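Local coordinates for protein alpha-fucosidase (Bifidobacterium bifidum, PDB 2EAB) that is a 1,2-alpha-L-fucosidase that probably hydrolyses alpha-1,2 linkages to release L-fucose from glycans, represented here by the catalytic piece of a longer protein, at residues Q513-A518 with D529-L534; A507-L512 with K536-F541. All blocks are in the same frame, centred on the assembly; numbering follows the deposited sequence.

Interaction 1 of 2, residues Q513-A518 with D529-L534; sequences QNVYEA and DRVYAL. With EDO (1,2-ethanediol), chain G.
Val531 packs against Val515 and Tyr516 where helices 507-520 and 525-546 run back antiparallel as a helical hairpin in the (alpha/alpha)6-type catalytic domain of glycoside hydrolase family 95. The short axes come within 9.1 Å at 152°. The two valine side chains slide past each other in opposite directions, CG1 of Val515 meeting CG1 of Val531 at 3.6 Å. Val515 holds CG1 trans to its own nitrogen (chi1 173°), which also brings that methyl crosswise to CD1 of Leu534 at 3.9 Å. The other methyl of Val531, CG2, meets the Tyr516 ring obliquely at CD1, 3.7 Å away, the two side chains crossing at about a right angle; the tyrosine side chain also touches Asp589 and Glu592 of helix 577-596. Glu517 turns from the hairpin partner toward a polar site: its OE1 accepts a 2.8 Å hydrogen bond from O2 of a 1,2-ethanediol, probably carried over from the crystallisation liquor, and its OE2 makes a salt bridge to Arg820. Substituting alanine for Glu517 would probably leave Arg820 without this acidic mate and the diol hydroxyl without this acceptor. Back at the interface, CG1 of Val531 also rests on the backbone oxygen O of Val515, at 3.5 Å.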
ATOM      1  N   GLN A 513      -2.234  -9.225  -8.381  1.00  5.93           N
ATOM      2  CA  GLN A 513      -1.593  -8.304  -9.322  1.00  5.98           C
ATOM      3  C   GLN A 513      -0.362  -7.658  -8.704  1.00  5.84           C
ATOM      4  O   GLN A 513       0.700  -7.616  -9.329  1.00  5.79           O
ATOM      5  CB  GLN A 513      -2.545  -7.218  -9.801  1.00  6.34           C
ATOM      6  CG  GLN A 513      -3.625  -7.700 -10.740  1.00  6.89           C
ATOM      7  CD  GLN A 513      -4.353  -6.563 -11.426  1.00  7.27           C
ATOM      8  OE1 GLN A 513      -3.733  -5.615 -11.896  1.00  7.42           O
ATOM      9  NE2 GLN A 513      -5.675  -6.670 -11.511  1.00  7.23           N
ATOM     10  N   ASN A 514      -0.504  -7.149  -7.480  1.00  5.40           N
ATOM     11  CA  ASN A 514       0.630  -6.535  -6.789  1.00  5.78           C
ATOM     12  C   ASN A 514       1.772  -7.527  -6.618  1.00  5.98           C
ATOM     13  O   ASN A 514       2.944  -7.172  -6.736  1.00  6.13           O
ATOM     14  CB  ASN A 514       0.227  -6.020  -5.403  1.00  6.09           C
ATOM     15  CG  ASN A 514      -0.761  -4.875  -5.448  1.00  6.09           C
ATOM     16  OD1 ASN A 514      -0.390  -3.708  -5.282  1.00  7.95           O
ATOM     17  ND2 ASN A 514      -2.024  -5.200  -5.631  1.00  4.75           N
ATOM     18  N   VAL A 515       1.411  -8.777  -6.344  1.00  5.88           N
ATOM     19  CA  VAL A 515       2.387  -9.845  -6.165  1.00  6.45           C
ATOM     20  C   VAL A 515       3.114 -10.137  -7.482  1.00  6.30           C
ATOM     21  O   VAL A 515       4.347 -10.191  -7.508  1.00  6.48           O
ATOM     22  CB  VAL A 515       1.735 -11.122  -5.570  1.00  6.44           C
ATOM     23  CG1 VAL A 515       2.722 -12.273  -5.544  1.00  7.45           C
ATOM     24  CG2 VAL A 515       1.222 -10.847  -4.166  1.00  6.90           C
ATOM     25  N   TYR A 516       2.361 -10.309  -8.568  1.00  6.19           N
ATOM     26  CA  TYR A 516       2.975 -10.593  -9.862  1.00  6.27           C
ATOM     27  C   TYR A 516       3.902  -9.465 -10.321  1.00  6.25           C
ATOM     28  O   TYR A 516       4.917  -9.716 -10.980  1.00  6.26           O
ATOM     29  CB  TYR A 516       1.926 -10.921 -10.938  1.00  6.53           C
ATOM     30  CG  TYR A 516       2.588 -11.302 -12.240  1.00  7.13           C
ATOM     31  CD1 TYR A 516       3.239 -12.524 -12.370  1.00  7.73           C
ATOM     32  CD2 TYR A 516       2.618 -10.424 -13.324  1.00  8.04           C
ATOM     33  CE1 TYR A 516       3.892 -12.876 -13.546  1.00  9.05           C
ATOM     34  CE2 TYR A 516       3.270 -10.775 -14.514  1.00  9.15           C
ATOM     35  CZ  TYR A 516       3.906 -12.001 -14.608  1.00  8.64           C
ATOM     36  OH  TYR A 516       4.564 -12.368 -15.766  1.00 10.02           O
ATOM     37  N   GLU A 517       3.562  -8.226  -9.972  1.00  6.12           N
ATOM     38  CA  GLU A 517       4.420  -7.095 -10.321  1.00  6.25           C
ATOM     39  C   GLU A 517       5.834  -7.220  -9.758  1.00  6.15           C
ATOM     40  O   GLU A 517       6.779  -6.699 -10.347  1.00  6.12           O
ATOM     41  CB  GLU A 517       3.788  -5.771  -9.901  1.00  6.19           C
ATOM     42  CG  GLU A 517       2.539  -5.440 -10.688  1.00  6.88           C
ATOM     43  CD  GLU A 517       2.359  -3.966 -10.942  1.00  7.04           C
ATOM     44  OE1 GLU A 517       2.799  -3.146 -10.107  1.00  7.27           O
ATOM     45  OE2 GLU A 517       1.774  -3.623 -11.989  1.00  8.40           O
ATOM     46  N   ALA A 518       5.993  -7.917  -8.635  1.00  6.19           N
ATOM     47  CA  ALA A 518       7.332  -8.151  -8.103  1.00  6.69           C
ATOM     48  C   ALA A 518       8.204  -8.870  -9.124  1.00  6.46           C
ATOM     49  O   ALA A 518       9.405  -8.594  -9.218  1.00  7.18           O
ATOM     50  CB  ALA A 518       7.269  -8.928  -6.804  1.00  6.93           C
ATOM     51  N   ASP A 529       8.877 -18.278  -9.378  1.00  7.94           N
ATOM     52  CA  ASP A 529       8.350 -19.533  -8.836  1.00  7.76           C
ATOM     53  C   ASP A 529       7.235 -19.296  -7.817  1.00  7.53           C
ATOM     54  O   ASP A 529       6.209 -19.980  -7.833  1.00  7.53           O
ATOM     55  CB  ASP A 529       9.463 -20.376  -8.216  1.00  8.26           C
ATOM     56  CG  ASP A 529      10.341 -21.056  -9.259  1.00  8.65           C
ATOM     57  OD1 ASP A 529      10.052 -20.944 -10.473  1.00 10.43           O
ATOM     58  OD2 ASP A 529      11.320 -21.718  -8.852  1.00 10.16           O
ATOM     59  N   ARG A 530       7.432 -18.306  -6.952  1.00  6.97           N
ATOM     60  CA  ARG A 530       6.459 -17.985  -5.904  1.00  7.29           C
ATOM     61  C   ARG A 530       5.172 -17.410  -6.473  1.00  7.40           C
ATOM     62  O   ARG A 530       4.077 -17.793  -6.051  1.00  7.39           O
ATOM     63  CB  ARG A 530       7.061 -17.018  -4.887  1.00  7.67           C
ATOM     64  CG  ARG A 530       8.163 -17.639  -4.063  1.00  7.72           C
ATOM     65  CD  ARG A 530       8.899 -16.597  -3.277  1.00  8.41           C
ATOM     66  NE  ARG A 530       8.117 -16.109  -2.142  1.00  8.16           N
ATOM     67  CZ  ARG A 530       8.433 -15.029  -1.433  1.00  8.23           C
ATOM     68  NH1 ARG A 530       9.501 -14.309  -1.752  1.00  8.45           N
ATOM     69  NH2 ARG A 530       7.682 -14.658  -0.405  1.00  8.49           N
ATOM     70  N   VAL A 531       5.289 -16.497  -7.433  1.00  7.36           N
ATOM     71  CA  VAL A 531       4.093 -15.867  -7.993  1.00  7.75           C
ATOM     72  C   VAL A 531       3.342 -16.856  -8.877  1.00  7.43           C
ATOM     73  O   VAL A 531       2.112 -16.865  -8.903  1.00  7.39           O
ATOM     74  CB  VAL A 531       4.383 -14.518  -8.719  1.00  8.15           C
ATOM     75  CG1 VAL A 531       5.160 -13.577  -7.814  1.00  9.28           C
ATOM     76  CG2 VAL A 531       5.134 -14.720 -10.028  1.00  8.76           C
ATOM     77  N   TYR A 532       4.078 -17.703  -9.592  1.00  7.25           N
ATOM     78  CA  TYR A 532       3.441 -18.741 -10.388  1.00  7.11           C
ATOM     79  C   TYR A 532       2.624 -19.692  -9.515  1.00  6.96           C
ATOM     80  O   TYR A 532       1.491 -20.022  -9.855  1.00  7.10           O
ATOM     81  CB  TYR A 532       4.450 -19.530 -11.233  1.00  7.57           C
ATOM     82  CG  TYR A 532       3.799 -20.697 -11.938  1.00  7.94           C
ATOM     83  CD1 TYR A 532       2.927 -20.486 -13.003  1.00  8.67           C
ATOM     84  CD2 TYR A 532       4.021 -22.009 -11.519  1.00  9.28           C
ATOM     85  CE1 TYR A 532       2.297 -21.545 -13.641  1.00  9.32           C
ATOM     86  CE2 TYR A 532       3.399 -23.084 -12.162  1.00  9.55           C
ATOM     87  CZ  TYR A 532       2.542 -22.839 -13.221  1.00  9.37           C
ATOM     88  OH  TYR A 532       1.912 -23.874 -13.869  1.00  9.86           O
ATOM     89  N   ALA A 533       3.207 -20.148  -8.409  1.00  7.01           N
ATOM     90  CA  ALA A 533       2.494 -21.051  -7.510  1.00  7.16           C
ATOM     91  C   ALA A 533       1.172 -20.429  -7.038  1.00  6.61           C
ATOM     92  O   ALA A 533       0.129 -21.076  -7.083  1.00  6.73           O
ATOM     93  CB  ALA A 533       3.375 -21.454  -6.328  1.00  7.59           C
ATOM     94  N   LEU A 534       1.218 -19.170  -6.616  1.00  6.47           N
ATOM     95  CA  LEU A 534       0.008 -18.473  -6.168  1.00  6.46           C
ATOM     96  C   LEU A 534      -1.027 -18.336  -7.274  1.00  6.41           C
ATOM     97  O   LEU A 534      -2.218 -18.586  -7.059  1.00  6.62           O
ATOM     98  CB  LEU A 534       0.354 -17.092  -5.617  1.00  6.66           C
ATOM     99  CG  LEU A 534       1.029 -17.064  -4.244  1.00  6.50           C
ATOM    100  CD1 LEU A 534       1.695 -15.721  -3.994  1.00  7.61           C
ATOM    101  CD2 LEU A 534       0.031 -17.384  -3.137  1.00  7.33           C
TER
HETATM  102  C1  EDO G4807       0.532   0.496 -11.815  1.00 42.74           C
HETATM  103  O1  EDO G4807       1.297   0.864 -13.068  1.00 37.02           O
HETATM  104  C2  EDO G4807       1.604   0.428 -10.657  1.00 43.60           C
HETATM  105  O2  EDO G4807       2.594  -0.557 -11.047  1.00 37.12           O

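Interaction 2 of 2, residues A507-L512 with K536-F541; sequences AVPWIL and KEESHF
Glu538 meets Val508, Pro509 and Leu512 by itself, and the residues before it on 536-541 turn to other parts of the fold. Lys536 sends its NZ into salt bridges with Glu477 and Asp601, and Glu537 pairs with Arg456. Glu538 then turns back to 507-512. Its CB lies 3.6 Å from CD1 of Leu512, and its CG is also close to that methyl. CG is trans to the backbone nitrogen (chi1 -168°) and the chain bends at the next bond (chi2 70°), laying the carboxylate across Val508. CG1 of Val508 sits squarely over the flat face of that group, 3.4 Å from CD of Glu538. This is the wider part of an antiparallel helical hairpin of the (alpha/alpha)6-type catalytic domain, with short axes 10.8 Å apart, so a longer side chain spans the gap. OE2 of Glu538 reaches CD of Pro509 at 3.6 Å, from a direction tilted out of the carboxylate plane. Other partners aside, these apolar neighbours would tend to favour the neutral acid. Further on, Ser539 packs on Leu587 and Ala590 of helix 577-596 and ties its OG to the backbone oxygen of Leu535, one turn back.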
ATOM      1  N   ALA A 507     -10.950  -9.923  -4.514  1.00  5.73           N
ATOM      2  CA  ALA A 507      -9.870  -9.299  -3.759  1.00  5.92           C
ATOM      3  C   ALA A 507      -8.566 -10.089  -3.888  1.00  5.68           C
ATOM      4  O   ALA A 507      -7.478  -9.498  -3.909  1.00  5.65           O
ATOM      5  CB  ALA A 507     -10.259  -9.171  -2.298  1.00  6.50           C
ATOM      6  N   VAL A 508      -8.665 -11.418  -3.948  1.00  5.54           N
ATOM      7  CA  VAL A 508      -7.465 -12.251  -4.077  1.00  5.82           C
ATOM      8  C   VAL A 508      -6.820 -12.118  -5.467  1.00  5.78           C
ATOM      9  O   VAL A 508      -5.651 -11.752  -5.555  1.00  6.05           O
ATOM     10  CB  VAL A 508      -7.704 -13.722  -3.636  1.00  5.79           C
ATOM     11  CG1 VAL A 508      -6.468 -14.570  -3.906  1.00  6.46           C
ATOM     12  CG2 VAL A 508      -8.068 -13.770  -2.162  1.00  6.23           C
ATOM     13  N   PRO A 509      -7.581 -12.355  -6.559  1.00  5.82           N
ATOM     14  CA  PRO A 509      -7.061 -11.937  -7.867  1.00  6.27           C
ATOM     15  C   PRO A 509      -6.415 -10.543  -7.853  1.00  6.14           C
ATOM     16  O   PRO A 509      -5.303 -10.374  -8.348  1.00  6.45           O
ATOM     17  CB  PRO A 509      -8.310 -11.975  -8.757  1.00  6.29           C
ATOM     18  CG  PRO A 509      -9.106 -13.118  -8.193  1.00  6.50           C
ATOM     19  CD  PRO A 509      -8.871 -13.066  -6.691  1.00  6.27           C
ATOM     20  N   TRP A 510      -7.085  -9.553  -7.275  1.00  5.85           N
ATOM     21  CA  TRP A 510      -6.546  -8.200  -7.287  1.00  5.58           C
ATOM     22  C   TRP A 510      -5.194  -8.087  -6.572  1.00  5.76           C
ATOM     23  O   TRP A 510      -4.233  -7.574  -7.148  1.00  5.77           O
ATOM     24  CB  TRP A 510      -7.549  -7.218  -6.702  1.00  5.88           C
ATOM     25  CG  TRP A 510      -7.258  -5.777  -7.011  1.00  5.53           C
ATOM     26  CD1 TRP A 510      -6.164  -5.257  -7.655  1.00  5.78           C
ATOM     27  CD2 TRP A 510      -8.078  -4.671  -6.660  1.00  5.92           C
ATOM     28  NE1 TRP A 510      -6.270  -3.893  -7.737  1.00  6.04           N
ATOM     29  CE2 TRP A 510      -7.433  -3.504  -7.122  1.00  5.81           C
ATOM     30  CE3 TRP A 510      -9.305  -4.553  -5.992  1.00  5.99           C
ATOM     31  CZ2 TRP A 510      -7.983  -2.230  -6.951  1.00  6.81           C
ATOM     32  CZ3 TRP A 510      -9.855  -3.294  -5.826  1.00  6.26           C
ATOM     33  CH2 TRP A 510      -9.191  -2.148  -6.295  1.00  6.18           C
ATOM     34  N   ILE A 511      -5.108  -8.558  -5.330  1.00  5.58           N
ATOM     35  CA  ILE A 511      -3.835  -8.471  -4.616  1.00  5.54           C
ATOM     36  C   ILE A 511      -2.746  -9.298  -5.311  1.00  5.41           C
ATOM     37  O   ILE A 511      -1.570  -8.956  -5.233  1.00  5.27           O
ATOM     38  CB  ILE A 511      -3.976  -8.828  -3.109  1.00  5.66           C
ATOM     39  CG1 ILE A 511      -2.844  -8.199  -2.288  1.00  5.83           C
ATOM     40  CG2 ILE A 511      -4.057 -10.338  -2.892  1.00  5.97           C
ATOM     41  CD1 ILE A 511      -2.896  -6.673  -2.223  1.00  6.37           C
ATOM     42  N   LEU A 512      -3.142 -10.362  -6.007  1.00  5.80           N
ATOM     43  CA  LEU A 512      -2.186 -11.108  -6.823  1.00  6.00           C
ATOM     44  C   LEU A 512      -1.551 -10.276  -7.931  1.00  5.86           C
ATOM     45  O   LEU A 512      -0.443 -10.593  -8.381  1.00  6.30           O
ATOM     46  CB  LEU A 512      -2.797 -12.390  -7.377  1.00  5.95           C
ATOM     47  CG  LEU A 512      -2.983 -13.500  -6.334  1.00  6.35           C
ATOM     48  CD1 LEU A 512      -3.868 -14.602  -6.894  1.00  7.28           C
ATOM     49  CD2 LEU A 512      -1.661 -14.068  -5.840  1.00  6.93           C
ATOM     50  N   LYS A 536      -1.268 -20.079 -10.087  1.00  6.72           N
ATOM     51  CA  LYS A 536      -1.724 -21.383 -10.550  1.00  7.25           C
ATOM     52  C   LYS A 536      -2.940 -21.834  -9.738  1.00  7.08           C
ATOM     53  O   LYS A 536      -3.964 -22.229 -10.303  1.00  7.28           O
ATOM     54  CB  LYS A 536      -0.594 -22.402 -10.417  1.00  7.53           C
ATOM     55  CG  LYS A 536      -0.959 -23.824 -10.806  1.00  8.75           C
ATOM     56  CD  LYS A 536       0.221 -24.760 -10.559  1.00 10.12           C
ATOM     57  CE  LYS A 536      -0.154 -26.211 -10.824  1.00 11.02           C
ATOM     58  NZ  LYS A 536       0.992 -27.142 -10.603  1.00 13.14           N
ATOM     59  N   GLU A 537      -2.838 -21.763  -8.413  1.00  6.94           N
ATOM     60  CA  GLU A 537      -3.917 -22.249  -7.569  1.00  6.93           C
ATOM     61  C   GLU A 537      -5.137 -21.323  -7.591  1.00  6.64           C
ATOM     62  O   GLU A 537      -6.261 -21.812  -7.581  1.00  6.66           O
ATOM     63  CB  GLU A 537      -3.438 -22.522  -6.140  1.00  7.09           C
ATOM     64  CG  GLU A 537      -4.547 -22.965  -5.201  1.00  6.96           C
ATOM     65  CD  GLU A 537      -4.059 -23.652  -3.936  1.00  7.16           C
ATOM     66  OE1 GLU A 537      -2.863 -24.016  -3.824  1.00  7.16           O
ATOM     67  OE2 GLU A 537      -4.902 -23.853  -3.044  1.00  6.90           O
ATOM     68  N   GLU A 538      -4.937 -20.006  -7.619  1.00  6.54           N
ATOM     69  CA  GLU A 538      -6.093 -19.111  -7.695  1.00  6.24           C
ATOM     70  C   GLU A 538      -6.788 -19.184  -9.058  1.00  6.06           C
ATOM     71  O   GLU A 538      -8.011 -19.064  -9.143  1.00  6.33           O
ATOM     72  CB  GLU A 538      -5.731 -17.672  -7.313  1.00  6.29           C
ATOM     73  CG  GLU A 538      -6.950 -16.765  -7.086  1.00  6.19           C
ATOM     74  CD  GLU A 538      -7.748 -17.105  -5.830  1.00  5.76           C
ATOM     75  OE1 GLU A 538      -7.295 -17.989  -5.058  1.00  6.05           O
ATOM     76  OE2 GLU A 538      -8.826 -16.492  -5.623  1.00  6.43           O
ATOM     77  N   SER A 539      -6.017 -19.386 -10.126  1.00  6.34           N
ATOM     78  CA  SER A 539      -6.605 -19.574 -11.452  1.00  6.80           C
ATOM     79  C   SER A 539      -7.371 -20.894 -11.510  1.00  6.82           C
ATOM     80  O   SER A 539      -8.480 -20.943 -12.042  1.00  7.05           O
ATOM     81  CB  SER A 539      -5.546 -19.497 -12.554  1.00  6.78           C
ATOM     82  OG  SER A 539      -4.964 -18.207 -12.584  1.00  7.23           O
ATOM     83  N   HIS A 540      -6.787 -21.951 -10.945  1.00  7.11           N
ATOM     84  CA  HIS A 540      -7.486 -23.223 -10.813  1.00  7.35           C
ATOM     85  C   HIS A 540      -8.828 -23.029 -10.107  1.00  7.20           C
ATOM     86  O   HIS A 540      -9.862 -23.543 -10.544  1.00  7.30           O
ATOM     87  CB  HIS A 540      -6.641 -24.214 -10.018  1.00  7.64           C
ATOM     88  CG  HIS A 540      -7.261 -25.567  -9.910  1.00  7.79           C
ATOM     89  ND1 HIS A 540      -8.067 -25.952  -8.860  1.00  9.75           N
ATOM     90  CD2 HIS A 540      -7.210 -26.622 -10.754  1.00  7.48           C
ATOM     91  CE1 HIS A 540      -8.470 -27.196  -9.058  1.00  7.81           C
ATOM     92  NE2 HIS A 540      -7.967 -27.622 -10.202  1.00 10.57           N
ATOM     93  N   PHE A 541      -8.791 -22.278  -9.011  1.00  7.07           N
ATOM     94  CA  PHE A 541      -9.965 -22.008  -8.195  1.00  6.86           C
ATOM     95  C   PHE A 541     -11.043 -21.312  -9.012  1.00  7.14           C
ATOM     96  O   PHE A 541     -12.193 -21.757  -9.040  1.00  7.12           O
ATOM     97  CB  PHE A 541      -9.562 -21.160  -6.984  1.00  7.21           C
ATOM     98  CG  PHE A 541     -10.702 -20.812  -6.068  1.00  6.77           C
ATOM     99  CD1 PHE A 541     -11.526 -21.805  -5.534  1.00  6.95           C
ATOM    100  CD2 PHE A 541     -10.942 -19.488  -5.724  1.00  7.27           C
ATOM    101  CE1 PHE A 541     -12.580 -21.475  -4.688  1.00  7.04           C
ATOM    102  CE2 PHE A 541     -11.977 -19.153  -4.866  1.00  7.93           C
ATOM    103  CZ  PHE A 541     -12.809 -20.144  -4.351  1.00  7.24           C
TER

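Interactions 1 and 2 hold the same two helices, 507-520 and 525-546, at successive levels, their centres about 10 Å apart. Interaction 1 lies nearer the connecting turn, and the pair of segments in interaction 2 lies farther along the hairpin. They meet directly where CB of Leu534 packs on CD2 of Leu512, 3.6 Å away. All touching residues in both are buried, yet the chemistry shifts: branched aliphatics and a tyrosine ring close the tighter level, burying 182 Å², while the wider one buries 141 Å² and sets a single carboxylate against apolar groups. In interaction 1 the acidic Glu517 points away from the partner helix, near Glu520, a calcium ligand in another structure of this protein, though no calcium is bound there in this model.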